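Local coordinates for putative methyl-accepting chemotaxis protein (Salmonella enterica subsp. enterica serovar Typhimurium str. LT2, PDB 6DB1), which is probably a membrane receptor of the chemotaxis system that senses ligands through its N-terminal helical domain, at residues A92-K96 and G97-Q101; S118-T121 and P122-R126. All blocks are in the same frame, centred on the assembly; numbering follows the deposited sequence.

Both contacts are local, each a proline-bearing turn of one helix in the four-helix domain. Interaction 1 (92-101) lies on helix 80-105 and is partly buried, with side chains reaching helices 13-46, 54-73 and 110-144. Interaction 2 (118-126) lies on helix 110-144 and is mostly at the surface. Their centres are about 10 Å apart. Both kink at a proline; interaction 1 adds a pi-type turn just before it and has mostly aliphatic side chains. Interaction 2 is richer in hydroxyls. The two helices meet directly: Gln-101 NE2 is 2.8 Å from Thr-121 OG1, a probable hydrogen bond, and Leu-124 CD1 packs on Lys-96 CB.

Interaction 1 of 2, residues A92-K96 and G97-Q101; sequences ALLEK and GVVPQ
Leu-93 and Leu-94 reach forward to Val-98 and Val-99 through a pi-type turn in helix 80-105 of the four-helix bundle. The turn runs directly into a kink at Pro-100. The two segment axes diverge by 20°.

Backbone hydrogen bonds define the widening. Leu-93 O accepts the N-H of Val-98 at 2.9 Å, and the N-H···O angle is 161°. Leu-94 O takes Val-99 N in the same way. Both bonds span five residues, not the four of an alpha helix. Gly-97 N also lies 3.0 Å from Leu-93 O, but this bond is bent and weak. Leu-93 O thus has one nearly straight bond, from Val-98, and one weak one, from Gly-97.

Apolar contacts follow the same turn. Leu-94 CG is anti to its own backbone N (chi1 175°), and CD1 swings forward. It meets Val-98 CG1 at 4.1 Å, the two side chains crossing at a slant. CD1 also has Val-99 CG2 at 4.3 Å, so it touches both valines. Beyond the turn, Val-98 rests on Leu-60 and Met-63 of helix 54-73 and on Phe-34 of helix 13-46. Val-98 therefore joins this turn to the bundle interior.

Carbon-to-carbonyl contacts make up the rest. Val-99 CG2 lies 3.3 Å from Leu-94 O, beside the bond made by its own N-H. Pro-100 has no N-H to give to the preceding turn. Its ring meets that turn with carbon instead: CD is 3.6 Å from Glu-95 O, and CG is 3.4 Å from Lys-96 O.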
loop_
_atom_site.group_PDB
_atom_site.type_symbol
_atom_site.label_atom_id
_atom_site.label_comp_id
_atom_site.label_asym_id
_atom_site.label_seq_id
_atom_site.Cartn_x
_atom_site.Cartn_y
_atom_site.Cartn_z
ATOM N N ALA A 92 7.481 -5.239 14.250
ATOM C CA ALA A 92 6.576 -5.327 15.392
ATOM C C ALA A 92 5.168 -5.718 14.909
ATOM O O ALA A 92 4.534 -6.602 15.476
ATOM C CB ALA A 92 6.565 -4.014 16.141
ATOM N N LEU A 93 4.685 -5.037 13.873
ATOM C CA LEU A 93 3.364 -5.298 13.341
ATOM C C LEU A 93 3.211 -6.787 13.025
ATOM O O LEU A 93 2.169 -7.389 13.304
ATOM C CB LEU A 93 3.167 -4.435 12.091
ATOM C CG LEU A 93 1.897 -4.687 11.285
ATOM C CD1 LEU A 93 0.657 -4.619 12.165
ATOM C CD2 LEU A 93 1.805 -3.684 10.143
ATOM N N LEU A 94 4.282 -7.371 12.501
ATOM C CA LEU A 94 4.294 -8.752 12.088
ATOM C C LEU A 94 4.403 -9.702 13.281
ATOM O O LEU A 94 3.592 -10.625 13.409
ATOM C CB LEU A 94 5.481 -8.964 11.141
ATOM C CG LEU A 94 5.738 -10.402 10.683
ATOM C CD1 LEU A 94 4.618 -10.914 9.780
ATOM C CD2 LEU A 94 7.076 -10.492 9.964
ATOM N N GLU A 95 5.397 -9.502 14.137
ATOM C CA GLU A 95 5.645 -10.467 15.230
ATOM C C GLU A 95 4.680 -10.298 16.408
ATOM O O GLU A 95 4.514 -11.253 17.166
ATOM C CB GLU A 95 7.087 -10.360 15.721
ATOM C CG GLU A 95 8.067 -11.014 14.774
ATOM C CD GLU A 95 9.500 -10.540 14.907
ATOM O OE1 GLU A 95 10.258 -10.721 13.930
ATOM O OE2 GLU A 95 9.853 -9.986 15.982
ATOM N N LYS A 96 4.043 -9.139 16.558
ATOM C CA LYS A 96 3.154 -8.914 17.704
ATOM C C LYS A 96 1.694 -8.745 17.267
ATOM O O LYS A 96 0.803 -8.918 18.095
ATOM C CB LYS A 96 3.586 -7.665 18.479
ATOM C CG LYS A 96 4.991 -7.700 19.069
ATOM C CD LYS A 96 5.363 -6.403 19.759
ATOM C CE LYS A 96 6.760 -6.408 20.343
ATOM N NZ LYS A 96 7.081 -5.114 20.993
ATOM N N GLY A 97 1.435 -8.392 16.008
ATOM C CA GLY A 97 0.062 -8.200 15.581
ATOM C C GLY A 97 -0.448 -9.340 14.714
ATOM O O GLY A 97 -1.350 -10.081 15.104
ATOM N N VAL A 98 0.201 -9.503 13.569
ATOM C CA VAL A 98 -0.173 -10.445 12.531
ATOM C C VAL A 98 -0.001 -11.908 12.948
ATOM O O VAL A 98 -0.913 -12.712 12.752
ATOM C CB VAL A 98 0.639 -10.156 11.260
ATOM C CG1 VAL A 98 0.576 -11.300 10.265
ATOM C CG2 VAL A 98 0.203 -8.849 10.621
ATOM N N VAL A 99 1.178 -12.275 13.415
ATOM C CA VAL A 99 1.432 -13.660 13.751
ATOM C C VAL A 99 0.478 -14.124 14.861
ATOM O O VAL A 99 -0.150 -15.167 14.723
ATOM C CB VAL A 99 2.912 -13.893 14.108
ATOM C CG1 VAL A 99 3.113 -15.203 14.850
ATOM C CG2 VAL A 99 3.791 -13.831 12.870
ATOM N N PRO A 100 0.365 -13.372 15.953
ATOM C CA PRO A 100 -0.563 -13.883 16.938
ATOM C C PRO A 100 -1.959 -14.118 16.345
ATOM O O PRO A 100 -2.511 -15.214 16.515
ATOM C CB PRO A 100 -0.580 -12.813 18.035
ATOM C CG PRO A 100 0.828 -12.289 17.998
ATOM C CD PRO A 100 1.159 -12.267 16.519
ATOM N N GLN A 101 -2.502 -13.134 15.640
ATOM C CA GLN A 101 -3.837 -13.286 15.055
ATOM C C GLN A 101 -3.958 -14.632 14.335
ATOM O O GLN A 101 -4.935 -15.341 14.517
ATOM C CB GLN A 101 -4.162 -12.176 14.059
ATOM C CG GLN A 101 -4.401 -10.819 14.700
ATOM C CD GLN A 101 -5.035 -9.872 13.712
ATOM O OE1 GLN A 101 -5.510 -10.294 12.661
ATOM N NE2 GLN A 101 -5.073 -8.592 14.052
#

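Interaction 2 of 2, residues S118-T121 and P122-R126; sequences STVT and PALSR
A proline kink in helix 110-144 is the feature here, centred on the Thr-121 to Pro-122 step. Pro-122 has no N-H, so the backbone bond back to Ser-118 O is missing. The ring fills that place, with CG 3.7 Å from Ser-118 O. The bonds from Ala-123 N to Thr-119 O and from Leu-124 N to Val-120 O are missing too. Thr-121 CB lies 3.2 Å from Pro-122 CD, a close approach set largely by the peptide link to proline. With OG1 next to its own N (chi1 -59°), the methyl CG2 of Thr-121 is left on the carbonyl side, 3.6 Å from Pro-122 N.

Regular bonding returns at Thr-121 O. It accepts Ser-125 N at 3.0 Å, with the donor tilted 32° from the carbonyl plane. Leu-124 N adds a weak, bent bond.

Val-120 and Leu-124 run alongside each other, Val-120 CG1 4.2 Å from Leu-124 CD1. Leu-124 also packs on Leu-93 of helix 80-105. Ser-125 OG is hydrogen-bonded to Tyr-31 OH of helix 13-46. Ser-118 OG and Thr-119 OG1 turn back to the carbonyls of Ser-114 and Glu-115.

The chemistry implies a kink that opens nearly a full turn of bonding, while the helix continues beyond it.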
loop_
_atom_site.group_PDB
_atom_site.type_symbol
_atom_site.label_atom_id
_atom_site.label_comp_id
_atom_site.label_asym_id
_atom_site.label_seq_id
_atom_site.Cartn_x
_atom_site.Cartn_y
_atom_site.Cartn_z
ATOM N N SER A 118 -8.728 -6.292 17.386
ATOM C CA SER A 118 -9.381 -4.974 17.485
ATOM C C SER A 118 -8.659 -4.043 18.467
ATOM O O SER A 118 -8.829 -2.823 18.387
ATOM C CB SER A 118 -10.826 -5.113 17.887
ATOM O OG SER A 118 -11.572 -5.785 16.885
ATOM N N THR A 119 -7.904 -4.604 19.415
ATOM C CA THR A 119 -7.240 -3.766 20.413
ATOM C C THR A 119 -5.730 -3.667 20.156
ATOM O O THR A 119 -5.203 -2.569 19.944
ATOM C CB THR A 119 -7.492 -4.291 21.834
ATOM O OG1 THR A 119 -7.158 -5.679 21.851
ATOM C CG2 THR A 119 -8.922 -4.113 22.298
ATOM N N VAL A 120 -5.043 -4.804 20.143
ATOM C CA VAL A 120 -3.573 -4.808 20.038
ATOM C C VAL A 120 -3.081 -4.428 18.634
ATOM O O VAL A 120 -2.211 -3.559 18.515
ATOM C CB VAL A 120 -2.991 -6.171 20.459
ATOM C CG1 VAL A 120 -1.479 -6.215 20.283
ATOM C CG2 VAL A 120 -3.375 -6.523 21.887
ATOM N N THR A 121 -3.608 -5.066 17.590
ATOM C CA THR A 121 -3.083 -4.833 16.242
ATOM C C THR A 121 -3.153 -3.337 15.871
ATOM O O THR A 121 -2.105 -2.713 15.748
ATOM C CB THR A 121 -3.704 -5.808 15.234
ATOM O OG1 THR A 121 -3.393 -7.127 15.685
ATOM C CG2 THR A 121 -3.171 -5.633 13.829
ATOM N N PRO A 122 -4.351 -2.744 15.701
ATOM C CA PRO A 122 -4.432 -1.323 15.325
ATOM C C PRO A 122 -3.297 -0.396 15.798
ATOM O O PRO A 122 -2.742 0.340 14.986
ATOM C CB PRO A 122 -5.772 -0.948 15.955
ATOM C CG PRO A 122 -6.645 -2.092 15.511
ATOM C CD PRO A 122 -5.706 -3.287 15.484
ATOM N N ALA A 123 -2.950 -0.421 17.075
ATOM C CA ALA A 123 -1.875 0.445 17.567
ATOM C C ALA A 123 -0.594 0.226 16.747
ATOM O O ALA A 123 0.076 1.178 16.367
ATOM C CB ALA A 123 -1.626 0.164 19.027
ATOM N N LEU A 124 -0.272 -1.043 16.501
ATOM C CA LEU A 124 0.930 -1.466 15.752
ATOM C C LEU A 124 0.806 -1.069 14.280
ATOM O O LEU A 124 1.795 -0.711 13.621
ATOM C CB LEU A 124 1.075 -2.985 15.882
ATOM C CG LEU A 124 1.275 -3.500 17.304
ATOM C CD1 LEU A 124 1.211 -5.020 17.346
ATOM C CD2 LEU A 124 2.596 -2.998 17.870
ATOM N N SER A 125 -0.417 -1.164 13.783
ATOM C CA SER A 125 -0.700 -0.829 12.415
ATOM C C SER A 125 -0.507 0.680 12.230
ATOM O O SER A 125 0.153 1.116 11.309
ATOM C CB SER A 125 -2.086 -1.270 12.044
ATOM O OG SER A 125 -2.299 -1.142 10.651
ATOM N N ARG A 126 -0.986 1.442 13.193
ATOM C CA ARG A 126 -0.927 2.879 13.152
ATOM C C ARG A 126 0.533 3.353 13.181
ATOM O O ARG A 126 0.899 4.284 12.451
ATOM C CB ARG A 126 -1.798 3.447 14.279
ATOM C CG ARG A 126 -2.040 4.945 14.193
ATOM C CD ARG A 126 -3.281 5.391 14.963
ATOM N NE ARG A 126 -3.341 4.901 16.340
ATOM C CZ ARG A 126 -4.021 3.829 16.746
ATOM N NH1 ARG A 126 -4.734 3.121 15.885
ATOM N NH2 ARG A 126 -3.988 3.472 18.017
#